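Local coordinates for insecticidal Delta-Endotoxin Cry8Ea1 (Bacillus Thuringiensis, PDB 3EB7), which kills the underground larvae of Holotrichia parallela as an insecticidal toxin, probably by binding receptors on gut cells and forming pores in their membrane, at residues A[295-300]-A[384-389]; A[247-252]-A[348-353]; A[320-325]-A[421-426]. All coordinates share one frame; numbering follows the deposited sequence.

Contact 1 (A[295-300]-A[384-389]); sequences SNYLKK and GSEGIG. With SO4 (sulfate ion), chain E.
Asn296, on the segment leading along strand 296-310, lies against Gly387 in the beta-prism domain II of this three-domain Cry toxin. Its CA–H points at the carbonyl O of Glu386, and its amide group lies beside the Gly387 backbone. Tyr297 makes the central link, a single antiparallel bridge of the hydrogen-bonded kind with Glu386. Glu386 N donates to Tyr297 O at 3.0 Å, almost straight (169°), while Tyr297 N returns a more bent bond of 3.0 Å to Glu386 O. With CG set between the backbone N and the carbonyl carbon (chi1 58°), the tyrosine ring lies alongside Glu386, whose CB sits over one face toward the rim, a CH-pi contact 4.1 Å from the centroid. Gly384 O meets the ring at its edge, in plane, 3.2 Å from CE2; Arg289 adds a cation-pi contact. Leu298 turns its CA–CB bond away, yet its CB still reaches Ile388 CG2, and its CD1 approaches the Ser385 hydroxyl. Lys299 runs its extended side chain past Gly384 O, with CD closest, and ends in a weak hydrogen bond from NZ to a sulfate ion, probably from the crystallisation liquor. Its backbone N donates to Ser385 OG at 3.1 Å, and one water accepts from that same hydroxyl and from Gly384 N while donating to Lys299 O at 2.9 Å.

Contact 2 (A[247-252]-A[348-353]); sequences IGAIGA and AGVLFA
Ala348 lays its CB against the backbone of the 247-252 loop, 3.6 Å from both Gly248 C and Ala249 N, so that the methyl overlaps the peptide group joining those two residues. Beside it, Ile247 adds only the CG2 branch, which meets Ala348 CB at 4.1 Å while the rest of the side chain leads away. Ala249 answers from the loop: its CB points toward the strand and presses on Val350 CG2 at 3.4 Å, tighter than usual for two carbons. The valine turns this branch to the loop because CG1 is anti to its own backbone N (chi1 -169°), leaving CG2 anti to the carbonyl carbon. No direct hydrogen bond joins the segments. A water makes the link, accepting from Ala249 N at 2.7 Å and donating to Gly349 O at 2.8 Å. The contact thus lays the loop after strand 241-243 against strand 340-352 of a domain II sheet, where Val350 and Ala348 pair with Gly389 and Gln391 of the adjoining strand 389-394. With small methyl groups between the backbones, the packing is close and apolar, and the single water satisfies a polar N–H and a carbonyl that do not meet directly.

Contact 3 (A[320-325]-A[421-426]); sequences YGTTSG and FIRNPD
Thr322 and Arg423 carry the polar half of a contact between two sheets of the domain II beta-prism, where strand 316-321 and strand 414-422 both run out into loops. The guanidinium takes the threonine side-on, with two nitrogens on one oxygen: NH2 donates to Thr322 OG1 at 3.1 Å and NE to the same OG1 at 3.2 Å. Both bonds are bent, near 140°, and the hydroxyl oxygen sits somewhat off the guanidinium plane. Having OG1 anti to the carbonyl carbon (chi1 -61°) presents the oxygen to the arginine, whose own chain bends at chi2 and chi3 to bring its head across.

The ionic part lies within 421-426. Arg423 NH1 forms a salt bridge with Asp426 OD2 at 2.9 Å, a bond of weak geometry, and the same OD2 also pairs with Lys300 of the neighbouring strand. The aspartate thus stands between two cations, which would be expected to stabilise its negative charge, while the arginine uses NE and NH2 for the hydroxyl and NH1 for the carboxylate, and the pair of bonds to Thr322 limits how the guanidinium can turn.

Apolar packing supplies the rest. Tyr320 CB meets Phe421 CB at 3.8 Å, and CD1 of the tyrosine ring comes obliquely to Phe421 N. Further along, Gly321 brings its bare CA close to the phenylalanine ring. Neighbouring rings continue the layer on strand 296-310: Trp301 stacks on Phe421 and His304 meets Tyr320. Beyond the ring, the arginine's aliphatic part also touches the glycine. Phe421 CG is anti to its backbone N (chi1 -173°), which directs the ring along Gly321 and leaves CD2 3.9 Å from Gly321 CA.

Overall arrangement
All three contacts lie in the beta-prism domain on the same side of the chain's centre, and their segments alternate along the sequence. Contacts 1 and 2 are closest, with centres 11 Å apart: Gly389 O and Val350 N, 2.8 Å apart, probably form a hydrogen bond, and Leu351 CD1 packs on the backbone at Asn296 and Tyr297. Contact 3 joins contact 1 through strand 296-310, where the salt bridge from Lys300 NZ to Asp426 OD2 measures 2.6 Å. Contacts 2 and 3, with centres 17 Å apart, do not touch. The sulfate, probably from the crystallisation liquor, sits at Lys299 of contact 1.

Contact 1 (A[295-300]-A[384-389])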
loop_
_atom_site.group_PDB
_atom_site.type_symbol
_atom_site.label_atom_id
_atom_site.label_comp_id
_atom_site.label_asym_id
_atom_site.label_seq_id
_atom_site.Cartn_x
_atom_site.Cartn_y
_atom_site.Cartn_z
ATOM N N SER A 295 24.181 11.018 38.009
ATOM C CA SER A 295 24.750 10.610 36.709
ATOM C C SER A 295 23.756 9.945 35.772
ATOM O O SER A 295 24.121 9.449 34.725
ATOM C CB SER A 295 25.943 9.679 36.953
ATOM O OG SER A 295 25.850 9.034 38.242
ATOM N N ASN A 296 22.491 9.916 36.154
ATOM C CA ASN A 296 21.492 9.322 35.307
ATOM C C ASN A 296 20.583 10.403 34.758
ATOM O O ASN A 296 19.934 11.144 35.508
ATOM C CB ASN A 296 20.698 8.274 36.080
ATOM C CG ASN A 296 21.361 6.943 36.061
ATOM O OD1 ASN A 296 22.580 6.847 36.062
ATOM N ND2 ASN A 296 20.568 5.895 36.011
ATOM N N TYR A 297 20.511 10.479 33.443
ATOM C CA TYR A 297 19.615 11.464 32.847
ATOM C C TYR A 297 19.192 11.060 31.467
ATOM O O TYR A 297 19.950 10.422 30.732
ATOM C CB TYR A 297 20.261 12.860 32.790
ATOM C CG TYR A 297 21.567 12.902 32.025
ATOM C CD1 TYR A 297 22.774 12.745 32.685
ATOM C CD2 TYR A 297 21.585 13.068 30.643
ATOM C CE1 TYR A 297 23.995 12.795 31.986
ATOM C CE2 TYR A 297 22.807 13.109 29.924
ATOM C CZ TYR A 297 24.000 12.969 30.610
ATOM O OH TYR A 297 25.193 13.029 29.940
ATOM N N LEU A 298 17.968 11.477 31.143
ATOM C CA LEU A 298 17.365 11.272 29.840
ATOM C C LEU A 298 17.089 12.622 29.156
ATOM O O LEU A 298 16.277 13.438 29.644
ATOM C CB LEU A 298 16.077 10.424 29.977
ATOM C CG LEU A 298 15.198 10.062 28.767
ATOM C CD1 LEU A 298 15.955 9.207 27.721
ATOM C CD2 LEU A 298 13.847 9.389 29.228
ATOM N N LYS A 299 17.763 12.849 28.038
ATOM C CA LYS A 299 17.384 13.963 27.172
ATOM C C LYS A 299 16.554 13.407 26.024
ATOM O O LYS A 299 17.025 12.573 25.234
ATOM C CB LYS A 299 18.590 14.684 26.628
ATOM C CG LYS A 299 19.307 15.530 27.587
ATOM C CD LYS A 299 20.632 15.895 26.930
ATOM C CE LYS A 299 21.202 17.130 27.503
ATOM N NZ LYS A 299 22.669 17.112 27.193
ATOM N N LYS A 300 15.311 13.874 25.931
ATOM C CA LYS A 300 14.328 13.193 25.104
ATOM C C LYS A 300 13.494 14.160 24.273
ATOM O O LYS A 300 13.415 15.330 24.565
ATOM C CB LYS A 300 13.435 12.284 25.972
ATOM C CG LYS A 300 12.693 12.995 27.073
ATOM C CD LYS A 300 11.645 12.050 27.707
ATOM C CE LYS A 300 11.196 12.470 29.128
ATOM N NZ LYS A 300 10.386 13.693 29.049
ATOM N N GLY A 384 21.906 13.268 23.963
ATOM C CA GLY A 384 22.830 12.602 24.888
ATOM C C GLY A 384 22.187 12.161 26.182
ATOM O O GLY A 384 21.732 12.982 26.945
ATOM N N SER A 385 22.108 10.854 26.403
ATOM C CA SER A 385 21.542 10.306 27.617
ATOM C C SER A 385 22.546 9.363 28.260
ATOM O O SER A 385 23.513 8.926 27.621
ATOM C CB SER A 385 20.239 9.572 27.311
ATOM O OG SER A 385 19.244 10.465 26.806
ATOM N N GLU A 386 22.312 9.050 29.529
ATOM C CA GLU A 386 23.235 8.222 30.311
ATOM C C GLU A 386 22.473 7.467 31.412
ATOM O O GLU A 386 21.535 8.001 32.007
ATOM C CB GLU A 386 24.336 9.107 30.919
ATOM C CG GLU A 386 25.782 8.636 30.655
ATOM C CD GLU A 386 26.194 8.513 29.167
ATOM O OE1 GLU A 386 26.737 9.494 28.606
ATOM O OE2 GLU A 386 26.027 7.420 28.567
ATOM N N GLY A 387 22.871 6.212 31.641
ATOM C CA GLY A 387 22.275 5.355 32.675
ATOM C C GLY A 387 20.809 4.996 32.468
ATOM O O GLY A 387 20.089 4.790 33.433
ATOM N N ILE A 388 20.360 4.917 31.216
ATOM C CA ILE A 388 18.962 4.664 30.940
ATOM C C ILE A 388 18.718 3.227 30.434
ATOM O O ILE A 388 19.628 2.587 29.888
ATOM C CB ILE A 388 18.426 5.648 29.899
ATOM C CG1 ILE A 388 19.384 5.706 28.694
ATOM C CG2 ILE A 388 18.219 7.015 30.518
ATOM C CD1 ILE A 388 18.700 5.792 27.368
ATOM N N GLY A 389 17.489 2.733 30.617
ATOM C CA GLY A 389 16.982 1.624 29.788
ATOM C C GLY A 389 16.696 2.114 28.373
ATOM O O GLY A 389 16.299 3.261 28.157
HETATM S S SO4 E . 24.009 18.870 29.999
HETATM O O1 SO4 E . 24.668 19.382 31.195
HETATM O O2 SO4 E . 24.346 19.719 28.856
HETATM O O3 SO4 E . 24.494 17.494 29.819
HETATM O O4 SO4 E . 22.548 18.853 30.130
HETATM O O HOH W 1 19.415 11.400 24.215
#

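Contact 2 (A[247-252]-A[348-353])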
loop_
_atom_site.group_PDB
_atom_site.type_symbol
_atom_site.label_atom_id
_atom_site.label_comp_id
_atom_site.label_asym_id
_atom_site.label_seq_id
_atom_site.Cartn_x
_atom_site.Cartn_y
_atom_site.Cartn_z
ATOM N N ILE A 247 6.966 4.675 19.212
ATOM C CA ILE A 247 8.364 4.600 19.632
ATOM C C ILE A 247 8.456 4.844 21.130
ATOM O O ILE A 247 8.805 5.950 21.608
ATOM C CB ILE A 247 9.283 5.533 18.798
ATOM C CG1 ILE A 247 9.024 5.285 17.294
ATOM C CG2 ILE A 247 10.758 5.230 19.125
ATOM C CD1 ILE A 247 9.572 6.339 16.374
ATOM N N GLY A 248 8.088 3.799 21.867
ATOM C CA GLY A 248 8.073 3.783 23.325
ATOM C C GLY A 248 8.559 2.409 23.769
ATOM O O GLY A 248 8.375 1.411 23.072
ATOM N N ALA A 249 9.199 2.369 24.929
ATOM C CA ALA A 249 9.786 1.150 25.416
ATOM C C ALA A 249 8.684 0.173 25.858
ATOM O O ALA A 249 7.664 0.581 26.398
ATOM C CB ALA A 249 10.756 1.466 26.571
ATOM N N ILE A 250 8.916 -1.121 25.628
ATOM C CA ILE A 250 7.955 -2.180 26.000
ATOM C C ILE A 250 8.713 -3.329 26.613
ATOM O O ILE A 250 9.731 -3.759 26.081
ATOM C CB ILE A 250 7.111 -2.649 24.799
ATOM C CG1 ILE A 250 5.941 -1.669 24.543
ATOM C CG2 ILE A 250 6.525 -4.060 25.013
ATOM C CD1 ILE A 250 5.292 -1.822 23.173
ATOM N N GLY A 251 8.210 -3.808 27.745
ATOM C CA GLY A 251 8.756 -4.970 28.390
ATOM C C GLY A 251 8.203 -5.191 29.786
ATOM O O GLY A 251 7.324 -4.461 30.269
ATOM N N ALA A 252 8.765 -6.201 30.435
ATOM C CA ALA A 252 8.400 -6.626 31.788
ATOM C C ALA A 252 8.749 -5.625 32.925
ATOM O O ALA A 252 8.061 -5.587 33.937
ATOM C CB ALA A 252 8.990 -8.058 32.062
ATOM N N ALA A 348 14.012 4.094 22.027
ATOM C CA ALA A 348 13.007 4.375 22.999
ATOM C C ALA A 348 13.611 4.162 24.411
ATOM O O ALA A 348 13.980 3.036 24.791
ATOM C CB ALA A 348 11.784 3.502 22.741
ATOM N N GLY A 349 13.734 5.265 25.164
ATOM C CA GLY A 349 14.437 5.304 26.440
ATOM C C GLY A 349 13.474 5.243 27.605
ATOM O O GLY A 349 12.291 5.634 27.474
ATOM N N VAL A 350 13.980 4.724 28.726
ATOM C CA VAL A 350 13.298 4.764 30.037
ATOM C C VAL A 350 14.321 5.200 31.071
ATOM O O VAL A 350 15.414 4.595 31.173
ATOM C CB VAL A 350 12.761 3.371 30.549
ATOM C CG1 VAL A 350 11.841 3.579 31.772
ATOM C CG2 VAL A 350 12.036 2.622 29.480
ATOM N N LEU A 351 13.983 6.233 31.823
ATOM C CA LEU A 351 14.786 6.619 32.976
ATOM C C LEU A 351 14.084 6.106 34.248
ATOM O O LEU A 351 12.963 6.533 34.557
ATOM C CB LEU A 351 15.021 8.149 33.037
ATOM C CG LEU A 351 15.838 8.694 34.232
ATOM C CD1 LEU A 351 17.339 8.397 34.078
ATOM C CD2 LEU A 351 15.630 10.177 34.441
ATOM N N PHE A 352 14.766 5.216 34.989
ATOM C CA PHE A 352 14.237 4.690 36.270
ATOM C C PHE A 352 14.615 5.562 37.475
ATOM O O PHE A 352 15.795 5.760 37.782
ATOM C CB PHE A 352 14.674 3.237 36.494
ATOM C CG PHE A 352 14.284 2.296 35.370
ATOM C CD1 PHE A 352 15.196 1.936 34.394
ATOM C CD2 PHE A 352 13.011 1.763 35.300
ATOM C CE1 PHE A 352 14.855 1.030 33.404
ATOM C CE2 PHE A 352 12.654 0.867 34.294
ATOM C CZ PHE A 352 13.563 0.509 33.342
ATOM N N ALA A 353 13.597 6.114 38.126
ATOM C CA ALA A 353 13.755 6.961 39.293
ATOM C C ALA A 353 13.145 6.200 40.498
ATOM O O ALA A 353 12.516 5.156 40.312
ATOM C CB ALA A 353 13.048 8.282 39.059
HETATM O O HOH W 2 10.230 4.766 25.716
#

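Contact 3 (A[320-325]-A[421-426])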
loop_
_atom_site.group_PDB
_atom_site.type_symbol
_atom_site.label_atom_id
_atom_site.label_comp_id
_atom_site.label_asym_id
_atom_site.label_seq_id
_atom_site.Cartn_x
_atom_site.Cartn_y
_atom_site.Cartn_z
ATOM N N TYR A 320 3.488 19.623 17.608
ATOM C CA TYR A 320 3.107 18.563 18.551
ATOM C C TYR A 320 3.929 18.637 19.800
ATOM O O TYR A 320 5.124 18.902 19.725
ATOM C CB TYR A 320 3.370 17.175 17.949
ATOM C CG TYR A 320 2.441 16.805 16.833
ATOM C CD1 TYR A 320 1.274 16.101 17.103
ATOM C CD2 TYR A 320 2.725 17.145 15.507
ATOM C CE1 TYR A 320 0.432 15.720 16.102
ATOM C CE2 TYR A 320 1.856 16.779 14.489
ATOM C CZ TYR A 320 0.710 16.088 14.815
ATOM O OH TYR A 320 -0.174 15.706 13.854
ATOM N N GLY A 321 3.288 18.384 20.933
ATOM C CA GLY A 321 3.970 18.285 22.208
ATOM C C GLY A 321 4.365 19.631 22.774
ATOM O O GLY A 321 3.659 20.630 22.578
ATOM N N THR A 322 5.476 19.652 23.501
ATOM C CA THR A 322 5.999 20.877 24.060
ATOM C C THR A 322 7.053 21.447 23.131
ATOM O O THR A 322 8.019 20.768 22.760
ATOM C CB THR A 322 6.556 20.612 25.455
ATOM O OG1 THR A 322 5.485 20.133 26.267
ATOM C CG2 THR A 322 7.169 21.888 26.109
ATOM N N THR A 323 6.840 22.688 22.710
ATOM C CA THR A 323 7.782 23.343 21.807
ATOM C C THR A 323 8.189 24.728 22.296
ATOM O O THR A 323 8.701 25.503 21.534
ATOM C CB THR A 323 7.234 23.449 20.350
ATOM O OG1 THR A 323 6.095 24.328 20.332
ATOM C CG2 THR A 323 6.830 22.064 19.780
ATOM N N SER A 324 7.944 25.048 23.560
ATOM C CA SER A 324 8.403 26.311 24.132
ATOM C C SER A 324 8.438 26.173 25.656
ATOM O O SER A 324 7.840 25.249 26.228
ATOM C CB SER A 324 7.451 27.477 23.761
ATOM O OG SER A 324 6.176 27.304 24.413
ATOM N N GLY A 325 9.126 27.103 26.304
ATOM C CA GLY A 325 9.073 27.225 27.745
ATOM C C GLY A 325 10.320 26.664 28.372
ATOM O O GLY A 325 11.251 26.257 27.671
ATOM N N PHE A 421 2.491 12.515 17.764
ATOM C CA PHE A 421 3.114 12.483 19.074
ATOM C C PHE A 421 2.049 12.589 20.155
ATOM O O PHE A 421 1.008 13.213 19.928
ATOM C CB PHE A 421 4.133 13.646 19.128
ATOM C CG PHE A 421 5.005 13.693 20.360
ATOM C CD1 PHE A 421 6.154 12.925 20.455
ATOM C CD2 PHE A 421 4.728 14.590 21.381
ATOM C CE1 PHE A 421 6.973 12.978 21.612
ATOM C CE2 PHE A 421 5.544 14.663 22.523
ATOM C CZ PHE A 421 6.664 13.860 22.640
ATOM N N ILE A 422 2.282 11.934 21.298
ATOM C CA ILE A 422 1.569 12.230 22.541
ATOM C C ILE A 422 2.608 12.531 23.616
ATOM O O ILE A 422 3.761 12.120 23.490
ATOM C CB ILE A 422 0.655 11.041 23.030
ATOM C CG1 ILE A 422 1.500 9.799 23.348
ATOM C CG2 ILE A 422 -0.405 10.719 22.009
ATOM C CD1 ILE A 422 0.728 8.587 23.873
ATOM N N ARG A 423 2.175 13.212 24.676
ATOM C CA ARG A 423 2.973 13.554 25.862
ATOM C C ARG A 423 2.589 12.656 27.031
ATOM O O ARG A 423 1.465 12.171 27.081
ATOM C CB ARG A 423 2.683 14.997 26.295
ATOM C CG ARG A 423 3.682 16.058 25.789
ATOM C CD ARG A 423 5.019 15.859 26.442
ATOM N NE ARG A 423 5.509 17.074 27.049
ATOM C CZ ARG A 423 6.530 17.154 27.900
ATOM N NH1 ARG A 423 7.228 16.075 28.290
ATOM N NH2 ARG A 423 6.833 18.354 28.366
ATOM N N ASN A 424 3.519 12.475 27.987
ATOM C CA ASN A 424 3.288 11.715 29.232
ATOM C C ASN A 424 2.395 10.518 29.055
ATOM O O ASN A 424 1.228 10.579 29.469
ATOM C CB ASN A 424 2.634 12.566 30.329
ATOM C CG ASN A 424 3.213 13.941 30.440
ATOM O OD1 ASN A 424 2.481 14.887 30.785
ATOM N ND2 ASN A 424 4.515 14.085 30.162
ATOM N N PRO A 425 2.931 9.427 28.475
ATOM C CA PRO A 425 4.346 9.284 28.073
ATOM C C PRO A 425 4.686 9.967 26.714
ATOM O O PRO A 425 3.812 10.085 25.852
ATOM C CB PRO A 425 4.517 7.777 27.996
ATOM C CG PRO A 425 3.165 7.287 27.580
ATOM C CD PRO A 425 2.147 8.225 28.173
ATOM N N ASP A 426 5.931 10.429 26.553
ATOM C CA ASP A 426 6.366 11.166 25.349
ATOM C C ASP A 426 6.697 10.158 24.260
ATOM O O ASP A 426 7.797 9.552 24.250
ATOM C CB ASP A 426 7.574 12.056 25.659
ATOM C CG ASP A 426 7.294 13.066 26.793
ATOM O OD1 ASP A 426 6.120 13.487 26.960
ATOM O OD2 ASP A 426 8.245 13.463 27.515
#